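Local atomic coordinates of putative ATPase Rv3679 (PDB entry 6BS3), a protein that forms one half of the heterodimeric BagAB ATPase, which hydrolyses ATP and is required for resistance to nitric oxide and to elevated glycerol. Residues Arg50-Glu58 with Val155-Pro165; Thr166-Asp174 with Glu219-Met230. One frame throughout, in Å; residues are numbered along the deposited sequence.

Interaction 1 lies in the core of the P-loop NTPase domain, where strands 51-56 and 158-162 run side by side in the central sheet; interaction 2, partly buried, sits over one side of that sheet, where the chain leaving strand 158-162 packs on helix 214-229. The first is held by a ladder of backbone hydrogen bonds with aliphatic side chains on both faces and a tyrosine ring at one end, the second by alanine, leucine and isoleucine side chains, a methionine and bridging water. Residues 155-165 run straight into 166-174, and the two contacts touch: P164 CD lies 3.7 Å from F172 CD2.

Interaction 1 of 2, residues Arg50-Glu58 with Val155-Pro165; sequences RKVLLVEVE and VYDAIVVDAPP
Y156 CG stands anti to its carbonyl carbon (chi1 -66°), which brings the ring under L53 CB, 3.6 Å from the ring centroid and over its centre: a CH-pi contact at the entry to a parallel strand pair of the P-loop NTPase sheet. L53 CG, anti to its own N (chi1 -175°), sends CD1 to Y156 OH and CZ and CD2 to CE2. I159 lies alongside L53 and points the same way, with CD1 against L53 CB, while its other branch, CG2, reaches V55 CG2 at 3.7 Å. The tyrosine hydroxyl is taken up by E76 and N89. Helix 130-146 packs on L53 and I159 here, and on V57 beyond the strand; on the other face, V52 CG1 meets V160 CG2, and helix 34-46, which starts in the P-loop, covers V52.

Between the side chains the backbones pair closely. L53 N bonds to A158 O, V160 N to L53 O, V55 N to V160 O and D162 N to V55 O, the last at 2.8 Å. At the K51 end, D157 closes the pair twice: its N donates to K51 O, and its OD2 takes the K51 N-H on the anti side, 2.8 Å away and nearly straight at 173°. D157 CB also lies over one face of the R50 guanidinium, whose NE is bonded to L45 O.

V57 N and D162 O, 4.0 Å apart, are bridged by a water. The D162 side chain lies about 4 Å from the bound magnesium ion (nearest atoms), and its OD2 is hydrogen-bonded to the hydroxyl of the ATP-binding residue S35, consistent with the Walker B-type aspartate of P-loop ATPases. Farther on, the side chains of V57 and P164 cross at about a right angle, with V57 CG2 3.8 Å from P164 CD.

Interaction 2 of 2, residues Thr166-Asp174 with Glu219-Met230; sequences TGRIARFLD and ETLEAIEELAQM
M230 folds its thioether over A170, placing SD 3.9 Å from A170 CB, where the segment after strand 158-162 of the P-loop NTPase fold packs against helix 214-229. The bend at chi3 (72°) carries the methyl onward, so that M230 CE reaches A170 O at 3.4 Å and crosses to D174 CB at 3.7 Å. At A170 the short helix 169-172 comes close, A170 CA standing 6.0 Å from L227 CA: A170 CB also faces the carboxylate of E226, with OE2 3.6 Å away, and A170 CA lies beside L227 CD2. The two branches of L227 divide the neighbours between them, CD1 toward I169 CG2 and CD2 toward L173 CD1, both at rather loose van der Waals range. The inner flank of this group continues onto the sheet, where L173 touches L25 and I206 and A223 touches L208.

Nearer the nucleotide site, T166 backs onto A223, its CB 4.2 Å from A223 CB, and also touches T27 of strand 23-28. Water takes over the polar joint between this segment and the helix. One molecule gathers three groups, accepting the A170 N-H while donating to T166 O at 2.7 Å and, at a longer 3.2 Å, to E226 OE1.

Interaction 1 of 2, residues Arg50-Glu58 with Val155-Pro165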
loop_
_atom_site.group_PDB
_atom_site.type_symbol
_atom_site.label_atom_id
_atom_site.label_comp_id
_atom_site.label_asym_id
_atom_site.label_seq_id
_atom_site.Cartn_x
_atom_site.Cartn_y
_atom_site.Cartn_z
ATOM N N ARG A 50 -11.610 -8.438 29.947
ATOM C CA ARG A 50 -10.275 -8.908 29.559
ATOM C C ARG A 50 -9.349 -7.717 29.231
ATOM O O ARG A 50 -9.829 -6.603 29.032
ATOM C CB ARG A 50 -10.348 -9.907 28.387
ATOM C CG ARG A 50 -11.331 -11.069 28.635
ATOM C CD ARG A 50 -10.799 -12.412 28.183
ATOM N NE ARG A 50 -10.390 -12.398 26.779
ATOM C CZ ARG A 50 -9.648 -13.337 26.202
ATOM N NH1 ARG A 50 -9.229 -14.385 26.898
ATOM N NH2 ARG A 50 -9.312 -13.231 24.924
ATOM N N LYS A 51 -8.038 -7.936 29.249
ATOM C CA LYS A 51 -7.063 -6.878 28.971
ATOM C C LYS A 51 -6.224 -7.286 27.775
ATOM O O LYS A 51 -5.499 -8.275 27.857
ATOM C CB LYS A 51 -6.178 -6.589 30.201
ATOM C CG LYS A 51 -5.329 -5.324 30.053
ATOM C CD LYS A 51 -4.228 -5.238 31.100
ATOM C CE LYS A 51 -4.703 -4.728 32.431
ATOM N NZ LYS A 51 -3.554 -4.308 33.273
ATOM N N VAL A 52 -6.340 -6.535 26.662
ATOM C CA VAL A 52 -5.616 -6.827 25.421
ATOM C C VAL A 52 -4.651 -5.685 25.045
ATOM O O VAL A 52 -4.990 -4.508 25.196
ATOM C CB VAL A 52 -6.609 -7.203 24.280
ATOM C CG1 VAL A 52 -5.915 -7.304 22.920
ATOM C CG2 VAL A 52 -7.340 -8.513 24.600
ATOM N N LEU A 53 -3.440 -6.045 24.580
ATOM C CA LEU A 53 -2.461 -5.072 24.114
ATOM C C LEU A 53 -2.438 -5.019 22.577
ATOM O O LEU A 53 -2.257 -6.050 21.924
ATOM C CB LEU A 53 -1.046 -5.335 24.691
ATOM C CG LEU A 53 0.033 -4.281 24.348
ATOM C CD1 LEU A 53 -0.242 -2.935 25.031
ATOM C CD2 LEU A 53 1.396 -4.765 24.731
ATOM N N LEU A 54 -2.630 -3.815 22.009
ATOM C CA LEU A 54 -2.568 -3.558 20.562
ATOM C C LEU A 54 -1.180 -2.939 20.261
ATOM O O LEU A 54 -0.857 -1.852 20.753
ATOM C CB LEU A 54 -3.729 -2.625 20.128
ATOM C CG LEU A 54 -3.779 -2.183 18.661
ATOM C CD1 LEU A 54 -3.931 -3.403 17.691
ATOM C CD2 LEU A 54 -4.840 -1.119 18.458
ATOM N N VAL A 55 -0.357 -3.655 19.478
ATOM C CA VAL A 55 1.040 -3.294 19.170
ATOM C C VAL A 55 1.275 -2.911 17.704
ATOM O O VAL A 55 0.835 -3.631 16.811
ATOM C CB VAL A 55 1.982 -4.465 19.581
ATOM C CG1 VAL A 55 3.459 -4.134 19.324
ATOM C CG2 VAL A 55 1.767 -4.891 21.034
ATOM N N GLU A 56 1.991 -1.802 17.452
ATOM C CA GLU A 56 2.419 -1.452 16.088
ATOM C C GLU A 56 3.959 -1.367 16.076
ATOM O O GLU A 56 4.551 -0.999 17.086
ATOM C CB GLU A 56 1.711 -0.232 15.505
ATOM C CG GLU A 56 2.127 1.091 16.126
ATOM C CD GLU A 56 1.483 2.245 15.403
ATOM O OE1 GLU A 56 0.804 3.049 16.074
ATOM O OE2 GLU A 56 1.625 2.328 14.162
ATOM N N VAL A 57 4.608 -1.795 14.982
ATOM C CA VAL A 57 6.075 -1.970 14.960
ATOM C C VAL A 57 6.861 -1.127 13.905
ATOM O O VAL A 57 8.088 -1.242 13.857
ATOM C CB VAL A 57 6.385 -3.492 14.775
ATOM C CG1 VAL A 57 5.713 -4.354 15.851
ATOM C CG2 VAL A 57 5.993 -3.979 13.384
ATOM N N GLU A 58 6.187 -0.284 13.089
ATOM C CA GLU A 58 6.896 0.409 12.005
ATOM C C GLU A 58 7.171 1.903 12.241
ATOM O O GLU A 58 7.702 2.569 11.355
ATOM C CB GLU A 58 6.175 0.187 10.661
ATOM C CG GLU A 58 5.999 -1.291 10.316
ATOM C CD GLU A 58 5.446 -1.619 8.946
ATOM O OE1 GLU A 58 4.453 -0.985 8.526
ATOM O OE2 GLU A 58 6.017 -2.515 8.284
ATOM N N VAL A 155 -0.171 -10.542 32.474
ATOM C CA VAL A 155 -0.617 -9.138 32.512
ATOM C C VAL A 155 -1.705 -8.953 31.429
ATOM O O VAL A 155 -2.775 -8.422 31.709
ATOM C CB VAL A 155 0.588 -8.163 32.320
ATOM C CG1 VAL A 155 0.130 -6.740 31.992
ATOM C CG2 VAL A 155 1.495 -8.172 33.549
ATOM N N TYR A 156 -1.447 -9.471 30.212
ATOM C CA TYR A 156 -2.415 -9.395 29.110
ATOM C C TYR A 156 -3.050 -10.743 28.805
ATOM O O TYR A 156 -2.383 -11.774 28.871
ATOM C CB TYR A 156 -1.755 -8.794 27.858
ATOM C CG TYR A 156 -1.344 -7.349 28.049
ATOM C CD1 TYR A 156 -2.299 -6.341 28.159
ATOM C CD2 TYR A 156 -0.002 -6.991 28.157
ATOM C CE1 TYR A 156 -1.930 -5.012 28.372
ATOM C CE2 TYR A 156 0.377 -5.664 28.366
ATOM C CZ TYR A 156 -0.594 -4.675 28.474
ATOM O OH TYR A 156 -0.251 -3.348 28.676
ATOM N N ASP A 157 -4.335 -10.733 28.477
ATOM C CA ASP A 157 -5.065 -11.931 28.047
ATOM C C ASP A 157 -4.665 -12.296 26.625
ATOM O O ASP A 157 -4.659 -13.472 26.280
ATOM C CB ASP A 157 -6.576 -11.713 28.135
ATOM C CG ASP A 157 -6.991 -11.594 29.575
ATOM O OD1 ASP A 157 -7.037 -12.636 30.260
ATOM O OD2 ASP A 157 -7.208 -10.456 30.035
ATOM N N ALA A 158 -4.320 -11.286 25.812
ATOM C CA ALA A 158 -3.871 -11.445 24.425
ATOM C C ALA A 158 -3.098 -10.219 23.983
ATOM O O ALA A 158 -3.258 -9.134 24.547
ATOM C CB ALA A 158 -5.063 -11.675 23.481
ATOM N N ILE A 159 -2.258 -10.405 22.967
ATOM C CA ILE A 159 -1.468 -9.368 22.305
ATOM C C ILE A 159 -1.858 -9.416 20.830
ATOM O O ILE A 159 -1.829 -10.484 20.209
ATOM C CB ILE A 159 0.074 -9.579 22.473
ATOM C CG1 ILE A 159 0.495 -9.836 23.963
ATOM C CG2 ILE A 159 0.891 -8.440 21.820
ATOM C CD1 ILE A 159 0.341 -8.759 24.936
ATOM N N VAL A 160 -2.234 -8.265 20.278
ATOM C CA VAL A 160 -2.583 -8.159 18.861
ATOM C C VAL A 160 -1.552 -7.237 18.214
ATOM O O VAL A 160 -1.364 -6.102 18.651
ATOM C CB VAL A 160 -4.058 -7.732 18.584
ATOM C CG1 VAL A 160 -4.349 -7.715 17.077
ATOM C CG2 VAL A 160 -5.057 -8.650 19.326
ATOM N N VAL A 161 -0.827 -7.765 17.234
ATOM C CA VAL A 161 0.179 -6.993 16.532
ATOM C C VAL A 161 -0.349 -6.591 15.154
ATOM O O VAL A 161 -0.775 -7.452 14.371
ATOM C CB VAL A 161 1.568 -7.710 16.475
ATOM C CG1 VAL A 161 2.628 -6.840 15.803
ATOM C CG2 VAL A 161 2.033 -8.116 17.870
ATOM N N ASP A 162 -0.369 -5.254 14.895
ATOM C CA ASP A 162 -0.632 -4.636 13.601
ATOM C C ASP A 162 0.787 -4.800 12.995
ATOM O O ASP A 162 1.710 -4.039 13.290
ATOM C CB ASP A 162 -1.057 -3.177 13.802
ATOM C CG ASP A 162 -1.179 -2.279 12.583
ATOM O OD1 ASP A 162 -0.993 -2.771 11.451
ATOM O OD2 ASP A 162 -1.439 -1.084 12.764
ATOM N N ALA A 163 0.977 -5.918 12.291
ATOM C CA ALA A 163 2.269 -6.395 11.798
ATOM C C ALA A 163 2.733 -5.800 10.447
ATOM O O ALA A 163 1.914 -5.241 9.719
ATOM C CB ALA A 163 2.227 -7.926 11.724
ATOM N N PRO A 164 4.020 -5.971 10.054
ATOM C CA PRO A 164 4.440 -5.546 8.717
ATOM C C PRO A 164 3.603 -6.224 7.587
ATOM O O PRO A 164 2.944 -7.252 7.825
ATOM C CB PRO A 164 5.919 -5.970 8.679
ATOM C CG PRO A 164 6.344 -6.005 10.087
ATOM C CD PRO A 164 5.152 -6.612 10.758
ATOM N N PRO A 165 3.581 -5.661 6.353
ATOM C CA PRO A 165 2.745 -6.255 5.293
ATOM C C PRO A 165 3.177 -7.646 4.807
ATOM O O PRO A 165 4.222 -8.157 5.212
ATOM C CB PRO A 165 2.804 -5.193 4.172
ATOM C CG PRO A 165 4.094 -4.508 4.376
ATOM C CD PRO A 165 4.259 -4.436 5.869
HETATM O O HOH W 1 3.275 -2.180 12.547
#

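Interaction 2 of 2, residues Thr166-Asp174 with Glu219-Met230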
loop_
_atom_site.group_PDB
_atom_site.type_symbol
_atom_site.label_atom_id
_atom_site.label_comp_id
_atom_site.label_asym_id
_atom_site.label_seq_id
_atom_site.Cartn_x
_atom_site.Cartn_y
_atom_site.Cartn_z
ATOM N N THR A 166 2.378 -8.244 3.904
ATOM C CA THR A 166 2.605 -9.596 3.345
ATOM C C THR A 166 3.984 -9.799 2.690
ATOM O O THR A 166 4.524 -10.911 2.762
ATOM C CB THR A 166 1.478 -10.022 2.379
ATOM O OG1 THR A 166 1.388 -9.092 1.308
ATOM C CG2 THR A 166 0.123 -10.111 3.069
ATOM N N GLY A 167 4.541 -8.745 2.088
ATOM C CA GLY A 167 5.841 -8.805 1.426
ATOM C C GLY A 167 7.030 -8.806 2.367
ATOM O O GLY A 167 8.144 -9.117 1.948
ATOM N N ARG A 168 6.808 -8.473 3.657
ATOM C CA ARG A 168 7.857 -8.364 4.679
ATOM C C ARG A 168 7.655 -9.265 5.893
ATOM O O ARG A 168 8.573 -9.384 6.710
ATOM C CB ARG A 168 7.948 -6.899 5.164
ATOM C CG ARG A 168 8.338 -5.908 4.080
ATOM C CD ARG A 168 8.488 -4.502 4.615
ATOM N NE ARG A 168 9.215 -3.664 3.661
ATOM C CZ ARG A 168 9.860 -2.543 3.974
ATOM N NH1 ARG A 168 9.880 -2.107 5.230
ATOM N NH2 ARG A 168 10.499 -1.855 3.036
ATOM N N ILE A 169 6.459 -9.860 6.048
ATOM C CA ILE A 169 6.092 -10.644 7.240
ATOM C C ILE A 169 7.002 -11.856 7.488
ATOM O O ILE A 169 7.397 -12.067 8.640
ATOM C CB ILE A 169 4.575 -11.031 7.287
ATOM C CG1 ILE A 169 4.148 -11.555 8.684
ATOM C CG2 ILE A 169 4.144 -12.006 6.162
ATOM C CD1 ILE A 169 4.224 -10.536 9.852
ATOM N N ALA A 170 7.329 -12.637 6.444
ATOM C CA ALA A 170 8.146 -13.846 6.607
ATOM C C ALA A 170 9.544 -13.515 7.104
ATOM O O ALA A 170 9.982 -14.136 8.067
ATOM C CB ALA A 170 8.184 -14.670 5.318
ATOM N N ARG A 171 10.197 -12.488 6.522
ATOM C CA ARG A 171 11.510 -11.992 6.945
ATOM C C ARG A 171 11.459 -11.406 8.372
ATOM O O ARG A 171 12.362 -11.670 9.175
ATOM C CB ARG A 171 12.045 -10.962 5.927
ATOM C CG ARG A 171 13.341 -10.209 6.344
ATOM C CD ARG A 171 14.580 -11.098 6.435
ATOM N NE ARG A 171 14.828 -11.843 5.195
ATOM C CZ ARG A 171 15.650 -11.449 4.225
ATOM N NH1 ARG A 171 16.336 -10.318 4.342
ATOM N NH2 ARG A 171 15.795 -12.187 3.131
ATOM N N PHE A 172 10.392 -10.647 8.699
ATOM C CA PHE A 172 10.202 -10.068 10.033
ATOM C C PHE A 172 10.198 -11.138 11.143
ATOM O O PHE A 172 10.696 -10.885 12.247
ATOM C CB PHE A 172 8.910 -9.234 10.085
ATOM C CG PHE A 172 8.544 -8.697 11.453
ATOM C CD1 PHE A 172 9.293 -7.682 12.045
ATOM C CD2 PHE A 172 7.436 -9.188 12.139
ATOM C CE1 PHE A 172 8.949 -7.180 13.308
ATOM C CE2 PHE A 172 7.088 -8.677 13.403
ATOM C CZ PHE A 172 7.846 -7.677 13.975
ATOM N N LEU A 173 9.629 -12.327 10.844
ATOM C CA LEU A 173 9.531 -13.427 11.803
ATOM C C LEU A 173 10.669 -14.439 11.662
ATOM O O LEU A 173 10.667 -15.461 12.347
ATOM C CB LEU A 173 8.140 -14.098 11.727
ATOM C CG LEU A 173 6.948 -13.151 11.965
ATOM C CD1 LEU A 173 5.657 -13.772 11.508
ATOM C CD2 LEU A 173 6.893 -12.662 13.410
ATOM N N ASP A 174 11.658 -14.135 10.812
ATOM C CA ASP A 174 12.814 -15.000 10.611
ATOM C C ASP A 174 13.916 -14.614 11.610
ATOM O O ASP A 174 14.845 -13.867 11.287
ATOM C CB ASP A 174 13.272 -14.951 9.146
ATOM C CG ASP A 174 14.176 -16.081 8.700
ATOM O OD1 ASP A 174 14.713 -16.805 9.577
ATOM O OD2 ASP A 174 14.362 -16.236 7.477
ATOM N N GLU A 219 -0.646 -12.036 -2.845
ATOM C CA GLU A 219 0.298 -11.823 -1.754
ATOM C C GLU A 219 -0.048 -12.653 -0.542
ATOM O O GLU A 219 0.864 -13.139 0.120
ATOM C CB GLU A 219 0.400 -10.345 -1.401
ATOM C CG GLU A 219 1.089 -9.520 -2.472
ATOM C CD GLU A 219 1.767 -8.264 -1.964
ATOM O OE1 GLU A 219 1.803 -8.047 -0.731
ATOM O OE2 GLU A 219 2.263 -7.488 -2.808
ATOM N N THR A 220 -1.357 -12.818 -0.260
ATOM C CA THR A 220 -1.899 -13.646 0.818
ATOM C C THR A 220 -1.462 -15.107 0.578
ATOM O O THR A 220 -0.946 -15.743 1.501
ATOM C CB THR A 220 -3.441 -13.494 0.908
ATOM O OG1 THR A 220 -3.748 -12.152 1.250
ATOM C CG2 THR A 220 -4.070 -14.405 1.959
ATOM N N LEU A 221 -1.637 -15.610 -0.657
ATOM C CA LEU A 221 -1.253 -16.976 -1.047
ATOM C C LEU A 221 0.264 -17.207 -0.926
ATOM O O LEU A 221 0.686 -18.197 -0.327
ATOM C CB LEU A 221 -1.746 -17.297 -2.473
ATOM C CG LEU A 221 -3.266 -17.368 -2.681
ATOM C CD1 LEU A 221 -3.615 -17.430 -4.162
ATOM C CD2 LEU A 221 -3.861 -18.551 -1.963
ATOM N N GLU A 222 1.068 -16.270 -1.474
ATOM C CA GLU A 222 2.532 -16.274 -1.449
ATOM C C GLU A 222 3.081 -16.197 -0.030
ATOM O O GLU A 222 4.101 -16.832 0.246
ATOM C CB GLU A 222 3.082 -15.113 -2.279
ATOM C CG GLU A 222 2.974 -15.333 -3.780
ATOM C CD GLU A 222 3.214 -14.113 -4.649
ATOM O OE1 GLU A 222 3.191 -14.265 -5.891
ATOM O OE2 GLU A 222 3.424 -13.008 -4.097
ATOM N N ALA A 223 2.419 -15.414 0.865
ATOM C CA ALA A 223 2.799 -15.285 2.275
ATOM C C ALA A 223 2.488 -16.570 3.043
ATOM O O ALA A 223 3.368 -17.051 3.745
ATOM C CB ALA A 223 2.112 -14.090 2.928
ATOM N N ILE A 224 1.283 -17.153 2.875
ATOM C CA ILE A 224 0.891 -18.430 3.520
ATOM C C ILE A 224 1.901 -19.550 3.197
ATOM O O ILE A 224 2.319 -20.268 4.108
ATOM C CB ILE A 224 -0.585 -18.830 3.187
ATOM C CG1 ILE A 224 -1.561 -17.943 3.981
ATOM C CG2 ILE A 224 -0.853 -20.337 3.439
ATOM C CD1 ILE A 224 -3.026 -18.024 3.609
ATOM N N GLU A 225 2.322 -19.656 1.929
ATOM C CA GLU A 225 3.290 -20.652 1.448
ATOM C C GLU A 225 4.662 -20.467 2.123
ATOM O O GLU A 225 5.232 -21.446 2.617
ATOM C CB GLU A 225 3.398 -20.575 -0.090
ATOM C CG GLU A 225 4.333 -21.582 -0.749
ATOM C CD GLU A 225 4.406 -21.498 -2.267
ATOM O OE1 GLU A 225 4.361 -20.371 -2.819
ATOM O OE2 GLU A 225 4.522 -22.571 -2.905
ATOM N N GLU A 226 5.166 -19.212 2.171
ATOM C CA GLU A 226 6.443 -18.859 2.796
ATOM C C GLU A 226 6.361 -19.145 4.305
ATOM O O GLU A 226 7.300 -19.688 4.879
ATOM C CB GLU A 226 6.700 -17.362 2.603
ATOM C CG GLU A 226 7.914 -16.991 1.785
ATOM C CD GLU A 226 8.191 -15.498 1.751
ATOM O OE1 GLU A 226 7.232 -14.711 1.562
ATOM O OE2 GLU A 226 9.371 -15.114 1.917
ATOM N N LEU A 227 5.232 -18.789 4.942
ATOM C CA LEU A 227 5.048 -18.998 6.375
ATOM C C LEU A 227 4.926 -20.492 6.746
ATOM O O LEU A 227 5.509 -20.903 7.747
ATOM C CB LEU A 227 3.877 -18.161 6.921
ATOM C CG LEU A 227 4.053 -16.642 6.915
ATOM C CD1 LEU A 227 2.706 -15.928 7.123
ATOM C CD2 LEU A 227 5.066 -16.180 7.950
ATOM N N ALA A 228 4.201 -21.292 5.928
ATOM C CA ALA A 228 4.040 -22.752 6.106
ATOM C C ALA A 228 5.396 -23.464 6.020
ATOM O O ALA A 228 5.647 -24.375 6.816
ATOM C CB ALA A 228 3.089 -23.323 5.063
ATOM N N GLN A 229 6.282 -23.015 5.083
ATOM C CA GLN A 229 7.644 -23.529 4.895
ATOM C C GLN A 229 8.511 -23.286 6.132
ATOM O O GLN A 229 9.373 -24.101 6.451
ATOM C CB GLN A 229 8.306 -22.899 3.660
ATOM C CG GLN A 229 7.900 -23.566 2.352
ATOM C CD GLN A 229 8.598 -22.997 1.138
ATOM O OE1 GLN A 229 9.181 -23.737 0.340
ATOM N NE2 GLN A 229 8.547 -21.677 0.951
ATOM N N MET A 230 8.277 -22.167 6.820
ATOM C CA MET A 230 8.992 -21.789 8.039
ATOM C C MET A 230 8.378 -22.471 9.271
ATOM O O MET A 230 8.928 -22.363 10.368
ATOM C CB MET A 230 8.950 -20.273 8.217
ATOM C CG MET A 230 9.772 -19.513 7.186
ATOM S SD MET A 230 9.575 -17.718 7.352
ATOM C CE MET A 230 10.489 -17.426 8.870
HETATM O O HOH W 2 6.770 -12.225 3.583
HETATM O O HOH W 3 3.407 -6.158 0.957
#